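Local coordinates for protein mycobacterium tuberculosis paralogous family 11 (Mycobacterium smegmatis, PDB 4Y9I) that probably binds coenzyme F420 and, as an oxidoreductase of the F420H(2)-dependent quinone reductase family, passes electrons between this cofactor and quinones, at residues R7-F12 against Y24-R29. Residues are numbered along the deposited sequence; the frame is centred on the assembly and turned at random.
Sequences RPIVLF and YVPLMR
The Arg29 side chain runs past a Val10 methyl and ends flat on the guanidinium of Arg7, in the loop before strand 9-15. Its CB sits 3.3 Å from Pro8 O and also near Val10 CG1. With CG anti to the backbone N (chi1 -176°) and the chain extended as far as NE, CG passes Val10 CG1 at 3.6 Å, and CD fits between that methyl and CG of Arg7. At the tip the two guanidinium groups stack almost flat, planes 20° apart and centres 3.8 Å apart, with Arg7 NE over the middle of the Arg29 group. The salt bridge from Arg29 NE to Asp65 probably offsets part of the like-charge cost of this stack. At the backbone of the same residue, Arg29 N donates a nearly straight bond to Pro8 O (2.8 Å); the peptide bond before Pro8 is cis. A water donates to both Pro8 O and Arg29 O, so Pro8 O accepts two bonds.

From here the antiparallel ladder runs on through Val10, which exchanges paired N-H...O bonds with Leu27, and through Phe12, which does so with Val25. Between these rungs Pro26, whose ring nitrogen has no hydrogen, falls in a non-hydrogen-bonded pair with Leu11, and its CA approaches Val10 O at 3.3 Å. On the face of Val10 and Phe12, the Phe12 and Leu27 side chains cross at about a right angle, with Phe12 CD2 3.7 Å from Leu27 CD1. On the other face, Leu11 CD1 packs over the backbone N atoms of Val25 and Pro26.

The contact belongs to the beta hairpin of strands 9-15 and 22-32 in a six-stranded antiparallel barrel, consistent with the split beta-barrel of the FMN-binding clan: Phe12 packs inside against strands 35-39 and 60-65, Leu27 meets Trp51 of helix 51-57, and the Leu11 backbone bonds to Gln64, joining strand 9-15 to strand 60-65, the two ends of the strand order, and so closing the barrel.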
loop_
_atom_site.group_PDB
_atom_site.type_symbol
_atom_site.label_atom_id
_atom_site.label_comp_id
_atom_site.label_asym_id
_atom_site.label_seq_id
_atom_site.Cartn_x
_atom_site.Cartn_y
_atom_site.Cartn_z
ATOM N N ARG A 7 9.535 -11.752 -0.209
ATOM C CA ARG A 7 10.140 -10.501 0.341
ATOM C C ARG A 7 11.143 -10.075 -0.693
ATOM O O ARG A 7 11.847 -10.924 -1.217
ATOM C CB ARG A 7 10.839 -10.722 1.662
ATOM C CG ARG A 7 9.863 -11.249 2.660
ATOM C CD ARG A 7 10.367 -11.204 4.079
ATOM N NE ARG A 7 9.404 -11.846 4.948
ATOM C CZ ARG A 7 9.576 -12.053 6.238
ATOM N NH1 ARG A 7 10.700 -11.674 6.824
ATOM N NH2 ARG A 7 8.615 -12.684 6.918
ATOM N N PRO A 8 11.240 -8.778 -0.990
ATOM C CA PRO A 8 10.715 -7.642 -0.241
ATOM C C PRO A 8 9.359 -7.095 -0.678
ATOM O O PRO A 8 9.066 -5.958 -0.370
ATOM C CB PRO A 8 11.818 -6.586 -0.474
ATOM C CG PRO A 8 12.226 -6.779 -1.824
ATOM C CD PRO A 8 12.238 -8.296 -1.980
ATOM N N ILE A 9 8.592 -7.885 -1.442
ATOM C CA ILE A 9 7.375 -7.323 -2.066
ATOM C C ILE A 9 6.183 -8.084 -1.572
ATOM O O ILE A 9 6.256 -9.298 -1.352
ATOM C CB ILE A 9 7.532 -7.395 -3.615
ATOM C CG1 ILE A 9 8.752 -6.527 -4.047
ATOM C CG2 ILE A 9 6.239 -7.033 -4.352
ATOM C CD1 ILE A 9 9.181 -6.798 -5.482
ATOM N N VAL A 10 5.044 -7.419 -1.475
ATOM C CA VAL A 10 3.785 -8.078 -1.282
ATOM C C VAL A 10 2.756 -7.623 -2.348
ATOM O O VAL A 10 2.992 -6.643 -3.072
ATOM C CB VAL A 10 3.207 -7.820 0.091
ATOM C CG1 VAL A 10 4.110 -8.411 1.162
ATOM C CG2 VAL A 10 2.905 -6.373 0.289
ATOM N N LEU A 11 1.687 -8.406 -2.479
ATOM C CA LEU A 11 0.638 -8.092 -3.460
ATOM C C LEU A 11 -0.673 -7.691 -2.818
ATOM O O LEU A 11 -1.189 -8.405 -1.937
ATOM C CB LEU A 11 0.336 -9.342 -4.307
ATOM C CG LEU A 11 -0.670 -9.107 -5.437
ATOM C CD1 LEU A 11 -0.031 -8.369 -6.582
ATOM C CD2 LEU A 11 -1.174 -10.434 -5.908
ATOM N N PHE A 12 -1.182 -6.547 -3.252
ATOM C CA PHE A 12 -2.505 -6.070 -2.813
ATOM C C PHE A 12 -3.451 -6.196 -3.941
ATOM O O PHE A 12 -3.177 -5.691 -5.043
ATOM C CB PHE A 12 -2.403 -4.634 -2.392
ATOM C CG PHE A 12 -1.504 -4.434 -1.163
ATOM C CD1 PHE A 12 -2.038 -4.647 0.094
ATOM C CD2 PHE A 12 -0.184 -4.100 -1.292
ATOM C CE1 PHE A 12 -1.261 -4.496 1.249
ATOM C CE2 PHE A 12 0.602 -3.959 -0.143
ATOM C CZ PHE A 12 0.077 -4.202 1.142
ATOM N N TYR A 24 -4.242 -5.835 -9.594
ATOM C CA TYR A 24 -3.197 -6.454 -8.784
ATOM C C TYR A 24 -2.061 -5.436 -8.641
ATOM O O TYR A 24 -1.512 -5.003 -9.652
ATOM C CB TYR A 24 -2.751 -7.738 -9.439
ATOM C CG TYR A 24 -3.881 -8.694 -9.651
ATOM C CD1 TYR A 24 -4.368 -9.502 -8.643
ATOM C CD2 TYR A 24 -4.562 -8.706 -10.906
ATOM C CE1 TYR A 24 -5.481 -10.349 -8.864
ATOM C CE2 TYR A 24 -5.684 -9.485 -11.104
ATOM C CZ TYR A 24 -6.117 -10.319 -10.115
ATOM O OH TYR A 24 -7.219 -11.162 -10.331
ATOM N N VAL A 25 -1.754 -5.062 -7.400
ATOM C CA VAL A 25 -0.875 -3.926 -7.100
ATOM C C VAL A 25 0.285 -4.472 -6.213
ATOM O O VAL A 25 0.143 -4.600 -4.999
ATOM C CB VAL A 25 -1.641 -2.834 -6.372
ATOM C CG1 VAL A 25 -0.779 -1.633 -6.149
ATOM C CG2 VAL A 25 -2.918 -2.460 -7.092
ATOM N N PRO A 26 1.404 -4.802 -6.812
ATOM C CA PRO A 26 2.602 -5.178 -6.003
ATOM C C PRO A 26 3.207 -3.916 -5.427
ATOM O O PRO A 26 3.457 -2.913 -6.132
ATOM C CB PRO A 26 3.543 -5.857 -6.983
ATOM C CG PRO A 26 2.819 -5.821 -8.306
ATOM C CD PRO A 26 1.714 -4.827 -8.251
ATOM N N LEU A 27 3.527 -3.990 -4.128
ATOM C CA LEU A 27 4.142 -2.888 -3.443
ATOM C C LEU A 27 5.280 -3.414 -2.498
ATOM O O LEU A 27 5.183 -4.558 -2.025
ATOM C CB LEU A 27 3.156 -2.060 -2.617
ATOM C CG LEU A 27 1.974 -1.429 -3.351
ATOM C CD1 LEU A 27 1.060 -0.761 -2.377
ATOM C CD2 LEU A 27 2.415 -0.371 -4.333
ATOM N N MET A 28 6.188 -2.497 -2.096
ATOM C CA MET A 28 7.147 -2.895 -1.075
ATOM C C MET A 28 6.417 -3.412 0.202
ATOM O O MET A 28 5.418 -2.789 0.666
ATOM C CB MET A 28 8.064 -1.736 -0.681
ATOM C CG MET A 28 8.844 -1.178 -1.897
ATOM S SD MET A 28 9.931 -2.458 -2.633
ATOM C CE MET A 28 11.142 -2.788 -1.293
ATOM N N ARG A 29 6.946 -4.483 0.739
ATOM C CA ARG A 29 6.467 -5.054 2.010
ATOM C C ARG A 29 6.847 -4.135 3.187
ATOM O O ARG A 29 8.047 -3.884 3.461
ATOM C CB ARG A 29 7.069 -6.415 2.241
ATOM C CG ARG A 29 6.565 -7.136 3.482
ATOM C CD ARG A 29 7.131 -8.539 3.533
ATOM N NE ARG A 29 6.638 -9.312 4.657
ATOM C CZ ARG A 29 7.068 -9.180 5.910
ATOM N NH1 ARG A 29 8.003 -8.322 6.214
ATOM N NH2 ARG A 29 6.562 -9.931 6.874
HETATM O O HOH W 1 10.124 -4.548 1.848
#